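Local coordinates for receptor-like protein kinase ANXUR1 (Arabidopsis thaliana, PDB 6FIG) that is a membrane receptor-like kinase whose malectin-like ectodomain probably takes part in signal perception during plant reproduction, at residues A[14-17]-A[18-22]; A[202-206]-A[207-211]; A[290-293]-A[294-298]. All coordinates share one frame; numbering follows the deposited sequence.

Contact 1: residues A[14-17]-A[18-22]; sequences SADQ and DKKKW. With EDO (1,2-ethanediol), chain J.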
loop_
_atom_site.group_PDB
_atom_site.type_symbol
_atom_site.label_atom_id
_atom_site.label_comp_id
_atom_site.label_asym_id
_atom_site.label_seq_id
_atom_site.Cartn_x
_atom_site.Cartn_y
_atom_site.Cartn_z
ATOM N N SER A 14 -14.489 1.321 -7.541
ATOM C CA SER A 14 -15.246 1.229 -6.302
ATOM C C SER A 14 -14.286 1.043 -5.132
ATOM O O SER A 14 -13.115 0.747 -5.345
ATOM C CB SER A 14 -16.253 0.080 -6.376
ATOM O OG SER A 14 -15.626 -1.174 -6.617
ATOM N N ALA A 15 -14.789 1.229 -3.917
ATOM C CA ALA A 15 -13.997 1.023 -2.696
ATOM C C ALA A 15 -14.877 0.397 -1.649
ATOM O O ALA A 15 -16.056 0.722 -1.566
ATOM C CB ALA A 15 -13.429 2.340 -2.188
ATOM N N ASP A 16 -14.307 -0.497 -0.846
ATOM C CA ASP A 16 -15.063 -1.189 0.210
ATOM C C ASP A 16 -14.993 -0.465 1.579
ATOM O O ASP A 16 -14.443 0.635 1.681
ATOM C CB ASP A 16 -14.661 -2.672 0.284
ATOM C CG ASP A 16 -13.230 -2.899 0.780
ATOM O OD1 ASP A 16 -12.660 -2.003 1.445
ATOM O OD2 ASP A 16 -12.683 -3.995 0.483
ATOM N N GLN A 17 -15.558 -1.090 2.610
ATOM C CA GLN A 17 -15.627 -0.512 3.971
ATOM C C GLN A 17 -14.259 -0.381 4.649
ATOM O O GLN A 17 -14.111 0.377 5.597
ATOM C CB GLN A 17 -16.582 -1.335 4.871
ATOM C CG GLN A 17 -15.991 -2.549 5.603
ATOM C CD GLN A 17 -15.329 -3.613 4.718
ATOM O OE1 GLN A 17 -15.548 -3.677 3.497
ATOM N NE2 GLN A 17 -14.525 -4.471 5.341
ATOM N N ASP A 18 -13.271 -1.129 4.165
ATOM C CA ASP A 18 -11.915 -1.083 4.720
ATOM C C ASP A 18 -10.966 -0.299 3.811
ATOM O O ASP A 18 -9.748 -0.520 3.837
ATOM C CB ASP A 18 -11.411 -2.508 4.931
ATOM C CG ASP A 18 -10.224 -2.586 5.892
ATOM O OD1 ASP A 18 -10.153 -1.761 6.837
ATOM O OD2 ASP A 18 -9.380 -3.484 5.688
ATOM N N LYS A 19 -11.548 0.574 2.984
ATOM C CA LYS A 19 -10.840 1.497 2.096
ATOM C C LYS A 19 -9.985 0.844 0.996
ATOM O O LYS A 19 -9.159 1.521 0.384
ATOM C CB LYS A 19 -10.024 2.514 2.914
ATOM C CG LYS A 19 -10.870 3.365 3.852
ATOM C CD LYS A 19 -10.086 4.574 4.343
ATOM C CE LYS A 19 -10.638 5.135 5.649
ATOM N NZ LYS A 19 -12.033 5.629 5.502
ATOM N N LYS A 20 -10.209 -0.437 0.717
ATOM C CA LYS A 20 -9.530 -1.108 -0.379
ATOM C C LYS A 20 -10.138 -0.603 -1.688
ATOM O O LYS A 20 -11.361 -0.537 -1.797
ATOM C CB LYS A 20 -9.716 -2.615 -0.290
ATOM C CG LYS A 20 -9.014 -3.420 -1.377
ATOM C CD LYS A 20 -9.227 -4.917 -1.179
ATOM C CE LYS A 20 -8.306 -5.494 -0.117
ATOM N NZ LYS A 20 -6.971 -5.885 -0.628
ATOM N N LYS A 21 -9.280 -0.228 -2.638
ATOM C CA LYS A 21 -9.732 0.249 -3.943
ATOM C C LYS A 21 -9.903 -0.934 -4.876
ATOM O O LYS A 21 -9.052 -1.819 -4.935
ATOM C CB LYS A 21 -8.755 1.255 -4.548
ATOM C CG LYS A 21 -8.755 2.600 -3.841
ATOM C CD LYS A 21 -7.776 3.576 -4.490
ATOM C CE LYS A 21 -7.169 4.527 -3.472
ATOM N NZ LYS A 21 -6.315 3.833 -2.472
ATOM N N TRP A 22 -11.023 -0.951 -5.596
ATOM C CA TRP A 22 -11.316 -2.003 -6.565
ATOM C C TRP A 22 -11.572 -1.371 -7.934
ATOM O O TRP A 22 -11.992 -0.208 -8.033
ATOM C CB TRP A 22 -12.562 -2.781 -6.157
ATOM C CG TRP A 22 -12.463 -3.546 -4.885
ATOM C CD1 TRP A 22 -12.548 -3.054 -3.626
ATOM C CD2 TRP A 22 -12.288 -4.962 -4.748
ATOM N NE1 TRP A 22 -12.451 -4.070 -2.707
ATOM C CE2 TRP A 22 -12.283 -5.252 -3.369
ATOM C CE3 TRP A 22 -12.128 -6.009 -5.656
ATOM C CZ2 TRP A 22 -12.132 -6.552 -2.870
ATOM C CZ3 TRP A 22 -11.980 -7.303 -5.157
ATOM C CH2 TRP A 22 -11.963 -7.557 -3.777
HETATM C C1 EDO J . -7.103 -0.818 -7.874
HETATM O O1 EDO J . -8.436 -1.294 -7.668
HETATM C C2 EDO J . -6.225 -2.053 -7.954
HETATM O O2 EDO J . -6.733 -2.972 -8.921
#

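Contact 2: residues A[202-206]-A[207-211]; sequences QDSGG and LTRTW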
loop_
_atom_site.group_PDB
_atom_site.type_symbol
_atom_site.label_atom_id
_atom_site.label_comp_id
_atom_site.label_asym_id
_atom_site.label_seq_id
_atom_site.Cartn_x
_atom_site.Cartn_y
_atom_site.Cartn_z
ATOM N N GLN A 202 -4.862 -2.985 8.227
ATOM C CA GLN A 202 -3.853 -2.925 9.277
ATOM C C GLN A 202 -2.804 -4.038 9.179
ATOM O O GLN A 202 -1.906 -4.118 10.007
ATOM C CB GLN A 202 -4.541 -2.956 10.643
ATOM C CG GLN A 202 -5.273 -1.655 10.943
ATOM C CD GLN A 202 -4.300 -0.508 11.199
ATOM O OE1 GLN A 202 -3.282 -0.680 11.892
ATOM N NE2 GLN A 202 -4.598 0.651 10.652
ATOM N N ASP A 203 -2.907 -4.870 8.156
ATOM C CA ASP A 203 -1.976 -5.988 7.977
ATOM C C ASP A 203 -0.608 -5.477 7.563
ATOM O O ASP A 203 -0.509 -4.417 6.928
ATOM C CB ASP A 203 -2.504 -6.936 6.907
ATOM C CG ASP A 203 -1.683 -8.196 6.783
ATOM O OD1 ASP A 203 -1.122 -8.664 7.821
ATOM O OD2 ASP A 203 -1.624 -8.761 5.684
ATOM N N SER A 204 0.442 -6.228 7.906
ATOM C CA SER A 204 1.804 -5.891 7.505
ATOM C C SER A 204 2.105 -6.395 6.097
ATOM O O SER A 204 1.304 -7.098 5.494
ATOM C CB SER A 204 2.814 -6.473 8.483
ATOM O OG SER A 204 2.672 -7.872 8.552
ATOM N N GLY A 205 3.253 -5.967 5.563
ATOM C CA GLY A 205 3.656 -6.396 4.207
ATOM C C GLY A 205 2.814 -5.824 3.078
ATOM O O GLY A 205 2.920 -6.264 1.951
ATOM N N GLY A 206 1.946 -4.863 3.390
ATOM C CA GLY A 206 0.826 -4.487 2.497
ATOM C C GLY A 206 -0.008 -5.633 1.932
ATOM O O GLY A 206 -0.577 -5.501 0.849
ATOM N N LEU A 207 -0.123 -6.755 2.662
ATOM C CA LEU A 207 -0.726 -7.957 2.112
ATOM C C LEU A 207 -2.243 -8.044 2.332
ATOM O O LEU A 207 -2.882 -8.956 1.852
ATOM C CB LEU A 207 -0.036 -9.212 2.672
ATOM C CG LEU A 207 1.438 -9.379 2.311
ATOM C CD1 LEU A 207 2.009 -10.609 3.016
ATOM C CD2 LEU A 207 1.603 -9.484 0.799
ATOM N N THR A 208 -2.794 -7.083 3.077
ATOM C CA THR A 208 -4.223 -7.009 3.376
ATOM C C THR A 208 -4.919 -8.291 3.810
ATOM O O THR A 208 -6.099 -8.502 3.530
ATOM C CB THR A 208 -5.037 -6.258 2.275
ATOM O OG1 THR A 208 -5.005 -6.972 1.026
ATOM C CG2 THR A 208 -4.532 -4.856 2.099
ATOM N N ARG A 209 -4.183 -9.129 4.545
ATOM C CA ARG A 209 -4.745 -10.301 5.201
ATOM C C ARG A 209 -5.578 -9.878 6.409
ATOM O O ARG A 209 -5.197 -8.980 7.155
ATOM C CB ARG A 209 -3.650 -11.231 5.713
ATOM C CG ARG A 209 -2.756 -11.808 4.633
ATOM C CD ARG A 209 -1.458 -12.371 5.208
ATOM N NE ARG A 209 -0.677 -11.323 5.832
ATOM C CZ ARG A 209 0.553 -11.461 6.336
ATOM N NH1 ARG A 209 1.191 -12.625 6.312
ATOM N NH2 ARG A 209 1.127 -10.416 6.909
ATOM N N THR A 210 -6.713 -10.534 6.588
ATOM C CA THR A 210 -7.530 -10.329 7.765
ATOM C C THR A 210 -7.138 -11.376 8.805
ATOM O O THR A 210 -7.033 -12.546 8.486
ATOM C CB THR A 210 -9.016 -10.453 7.419
ATOM O OG1 THR A 210 -9.315 -9.488 6.409
ATOM C CG2 THR A 210 -9.878 -10.163 8.622
ATOM N N TRP A 211 -6.927 -10.942 10.044
ATOM C CA TRP A 211 -6.610 -11.869 11.152
ATOM C C TRP A 211 -7.821 -11.888 12.091
ATOM O O TRP A 211 -8.185 -10.864 12.657
ATOM C CB TRP A 211 -5.348 -11.443 11.879
ATOM C CG TRP A 211 -4.134 -11.305 11.023
ATOM C CD1 TRP A 211 -3.869 -10.302 10.106
ATOM C CD2 TRP A 211 -3.026 -12.215 10.951
ATOM N NE1 TRP A 211 -2.649 -10.533 9.510
ATOM C CE2 TRP A 211 -2.116 -11.698 10.004
ATOM C CE3 TRP A 211 -2.697 -13.405 11.631
ATOM C CZ2 TRP A 211 -0.930 -12.336 9.697
ATOM C CZ3 TRP A 211 -1.513 -14.018 11.334
ATOM C CH2 TRP A 211 -0.642 -13.492 10.381
HETATM O O HOH W 1 -1.997 -4.430 4.398
HETATM O O HOH W 2 -2.816 -6.512 -0.409
#

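Contact 3: residues A[290-293]-A[294-298]; sequences QLSK and INQKV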
loop_
_atom_site.group_PDB
_atom_site.type_symbol
_atom_site.label_atom_id
_atom_site.label_comp_id
_atom_site.label_asym_id
_atom_site.label_seq_id
_atom_site.Cartn_x
_atom_site.Cartn_y
_atom_site.Cartn_z
ATOM N N GLN A 290 4.924 -10.596 28.858
ATOM C CA GLN A 290 4.787 -10.457 30.322
ATOM C C GLN A 290 6.021 -10.900 31.079
ATOM O O GLN A 290 6.533 -10.173 31.932
ATOM C CB GLN A 290 3.572 -11.228 30.790
ATOM C CG GLN A 290 2.288 -10.642 30.240
ATOM C CD GLN A 290 1.067 -11.180 30.939
ATOM O OE1 GLN A 290 0.871 -12.396 31.019
ATOM N NE2 GLN A 290 0.223 -10.278 31.429
ATOM N N LEU A 291 6.468 -12.104 30.790
ATOM C CA LEU A 291 7.609 -12.727 31.449
ATOM C C LEU A 291 8.897 -12.293 30.797
ATOM O O LEU A 291 8.885 -11.639 29.750
ATOM C CB LEU A 291 7.467 -14.250 31.402
ATOM C CG LEU A 291 6.172 -14.771 32.026
ATOM C CD1 LEU A 291 5.956 -16.235 31.676
ATOM C CD2 LEU A 291 6.211 -14.550 33.533
ATOM N N SER A 292 10.017 -12.625 31.425
ATOM C CA SER A 292 11.312 -12.132 30.945
ATOM C C SER A 292 12.447 -13.128 30.872
ATOM O O SER A 292 13.497 -12.790 30.326
ATOM C CB SER A 292 11.753 -10.929 31.779
ATOM O OG SER A 292 11.976 -11.317 33.103
ATOM N N LYS A 293 12.275 -14.329 31.421
ATOM C CA LYS A 293 13.379 -15.285 31.493
ATOM C C LYS A 293 12.967 -16.651 30.986
ATOM O O LYS A 293 11.796 -17.015 30.987
ATOM C CB LYS A 293 13.870 -15.435 32.928
ATOM C CG LYS A 293 14.429 -14.169 33.562
ATOM C CD LYS A 293 14.803 -14.419 35.022
ATOM C CE LYS A 293 13.552 -14.498 35.907
ATOM N NZ LYS A 293 13.834 -14.696 37.357
ATOM N N ILE A 294 13.974 -17.400 30.581
ATOM C CA ILE A 294 13.811 -18.787 30.241
ATOM C C ILE A 294 13.292 -19.559 31.466
ATOM O O ILE A 294 13.592 -19.224 32.632
ATOM C CB ILE A 294 15.149 -19.371 29.753
ATOM C CG1 ILE A 294 14.945 -20.730 29.113
ATOM C CG2 ILE A 294 16.182 -19.450 30.880
ATOM C CD1 ILE A 294 16.187 -21.217 28.397
ATOM N N ASN A 295 12.498 -20.583 31.177
ATOM C CA ASN A 295 11.993 -21.509 32.199
ATOM C C ASN A 295 11.012 -20.877 33.176
ATOM O O ASN A 295 10.830 -21.361 34.291
ATOM C CB ASN A 295 13.119 -22.220 32.961
ATOM C CG ASN A 295 12.689 -23.576 33.492
ATOM O OD1 ASN A 295 11.867 -24.248 32.882
ATOM N ND2 ASN A 295 13.245 -23.982 34.639
ATOM N N GLN A 296 10.350 -19.814 32.741
ATOM C CA GLN A 296 9.230 -19.272 33.457
ATOM C C GLN A 296 7.930 -19.892 33.020
ATOM O O GLN A 296 7.113 -20.219 33.857
ATOM C CB GLN A 296 9.193 -17.756 33.346
ATOM C CG GLN A 296 10.287 -17.087 34.171
ATOM C CD GLN A 296 10.105 -15.597 34.232
ATOM O OE1 GLN A 296 10.188 -14.943 33.203
ATOM N NE2 GLN A 296 9.854 -15.049 35.433
ATOM N N LYS A 297 7.730 -20.026 31.706
ATOM C CA LYS A 297 6.536 -20.655 31.136
ATOM C C LYS A 297 6.990 -21.649 30.081
ATOM O O LYS A 297 7.690 -21.278 29.136
ATOM C CB LYS A 297 5.608 -19.621 30.538
ATOM C CG LYS A 297 4.397 -20.194 29.809
ATOM C CD LYS A 297 3.436 -19.093 29.370
ATOM C CE LYS A 297 4.041 -18.185 28.309
ATOM N NZ LYS A 297 3.313 -16.903 28.236
ATOM N N VAL A 298 6.603 -22.898 30.281
ATOM C CA VAL A 298 7.094 -24.019 29.493
ATOM C C VAL A 298 5.914 -24.947 29.284
ATOM O O VAL A 298 5.237 -25.320 30.243
ATOM C CB VAL A 298 8.246 -24.720 30.235
ATOM C CG1 VAL A 298 8.797 -25.868 29.446
ATOM C CG2 VAL A 298 9.358 -23.728 30.561
HETATM O O HOH W 3 9.651 -11.920 34.891
HETATM O O HOH W 4 9.812 -18.635 29.806
#

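Contact 1: residues A[14-17]-A[18-22]
Asp16 and Trp22 meet across a tight beta hairpin. Trp22 NE1 donates an almost straight hydrogen bond of 3.2 Å to Asp16 OD2. The oxygen lies in the ring plane, at the ring edge, while NE1 comes from above the carboxylate plane. The planes stand 67° apart. Asp16 OD1 takes two backbone donors. Asp18 N reaches it at 2.9 Å, which makes an Asx turn. Lys20 N reaches it at 3.0 Å from the opposite face of the carboxylate. Asp16 CG sits between its backbone N and C (chi1 68°), and this folds the carboxylate back over the loop. Three bonds fix its rotation.

The loop is a type I turn from Asp16 to Lys19, followed by a G1 bulge. Lys19 takes the positive phi of 63° that this bulge needs. Ser14 and Trp22 close the hairpin as an antiparallel hydrogen-bonded pair.

The other side is loose. Ala15 and Lys21 form a non-hydrogen-bonded pair whose side chains are exposed, although Lys21 also packs on Gly205 of the second subunit. An ethanediol, probably from the crystallisation liquor, lies by Lys21, with EDO O1 2.9 Å from Lys21 O, a weak bond at most.

Asp18 OD1 bonds to Ser201, and Lys20 NZ bridges to Glu157 on strand 151-161. Trp22 packs edge-to-face with Tyr79 of strand 73-80. It also covers Ala5 and Ser7 of strand 4-7, where Ser7 helps bind calcium.

Contact 2: residues A[202-206]-A[207-211]
Asp203 and Arg209 form a side-on salt bridge across a turn in the loop between strands 185-192 and 212-213 of the malectin-like fold. The loop reverses through a type I' turn from Ser204 to Leu207, with Gly205 and Gly206 at positive phi. Leu207 N closes it onto Ser204 O.

The Arg209 chain wraps around one carboxylate. Its CB touches Asp203 OD2 at 3.2 Å, and CG and CD follow along the same oxygen. NE then donates to OD2 at 2.7 Å, in the guanidinium plane and onto the syn lone pair. This bend toward the acid comes at chi3 (-63°). CZ is sandwiched. Trp211 CZ2 lies 3.8 Å over one face of the guanidinium, and Leu207 CD1 covers the opposite face. NH2 ends on Asp203 OD1 at 3.0 Å and also bonds to Ser243 O. NH1 makes a weak bond to Ile244 O.

The arginine backbone adds a further grip, as Arg209 N donates to Asp203 OD2 at 2.8 Å. Four donors thus hold the buried carboxylate, and the nearby positive charge probably stabilises its ionised form. A water joins Asp203 O to Thr208 N. Leu207 also packs on Ile159 of strand 151-161 and on Lys69 of the second subunit.

The last donor is Trp211 NE1, 2.9 Å from Asp203 OD1. It reaches that oxygen from the opposite face of the carboxylate plane to Arg209 NH2.

Contact 3: residues A[290-293]-A[294-298]
The amide of Gln296 lies between Lys293 and Leu291. Lys293 CE covers one face, 3.8 Å from Gln296 NE2. Leu291 CD2 covers the other, 4.1 Å from Gln296 CD. The edge carries the polar partners. Ser292 N donates to Gln296 OE1 at 2.9 Å, in the carbonyl plane. Lys293 N gives a second bond to OE1, at 2.8 Å. It comes from 41° above that plane, on the face covered by Lys293. At the same edge a water accepts from NE2 and also bonds to Ser292 OG. NE2 has a further acceptor in Glu358 OE2. These bonds and the two covered faces hold the amide in place and fix its rotation.

Gln296 runs extended beyond CG (chi2 -171°), and this carries the amide back to the backbone of Ser292 and Lys293. The loop it spans holds a type II turn from Lys293 to Gln296, with Asn295 at positive phi. A second water links Lys293 O to Lys297 N across the mouth of the turn. On the Leu291 side of the amide, Leu291 CD1 rests against Lys297 CB at 3.6 Å.

The loop joins strand 278-287 to strand 299-303. Lys297 NZ forms a salt bridge with Glu288, just past the first of these strands, and bonds to Ser363 on strand 363-372. The Asn295 and Gln296 backbones bond to Glu358 and Tyr359 in the loop leading to strand 363-372.

Overall arrangement
All three contacts are local turns, but they differ in depth. Contact 2 is buried, its centre about 12 Å from the chain centre. Contact 1 is a surface hairpin, and contact 3 is partly buried, its centre about 30 Å from the chain centre. Contacts 1 and 2 touch directly: Lys20 NZ probably bonds to Thr208 OG1, and both contacts reach strand 151-161. Contact 3 stands apart, its nearest atoms about 18 Å from contact 2. The chemistry differs with place. The buried turn uses a charged pair, whereas in contact 1 the Asp16 carboxylate, without a charged partner across the hairpin, collects N-H groups. At the far end, a neutral amide and two waters do that work.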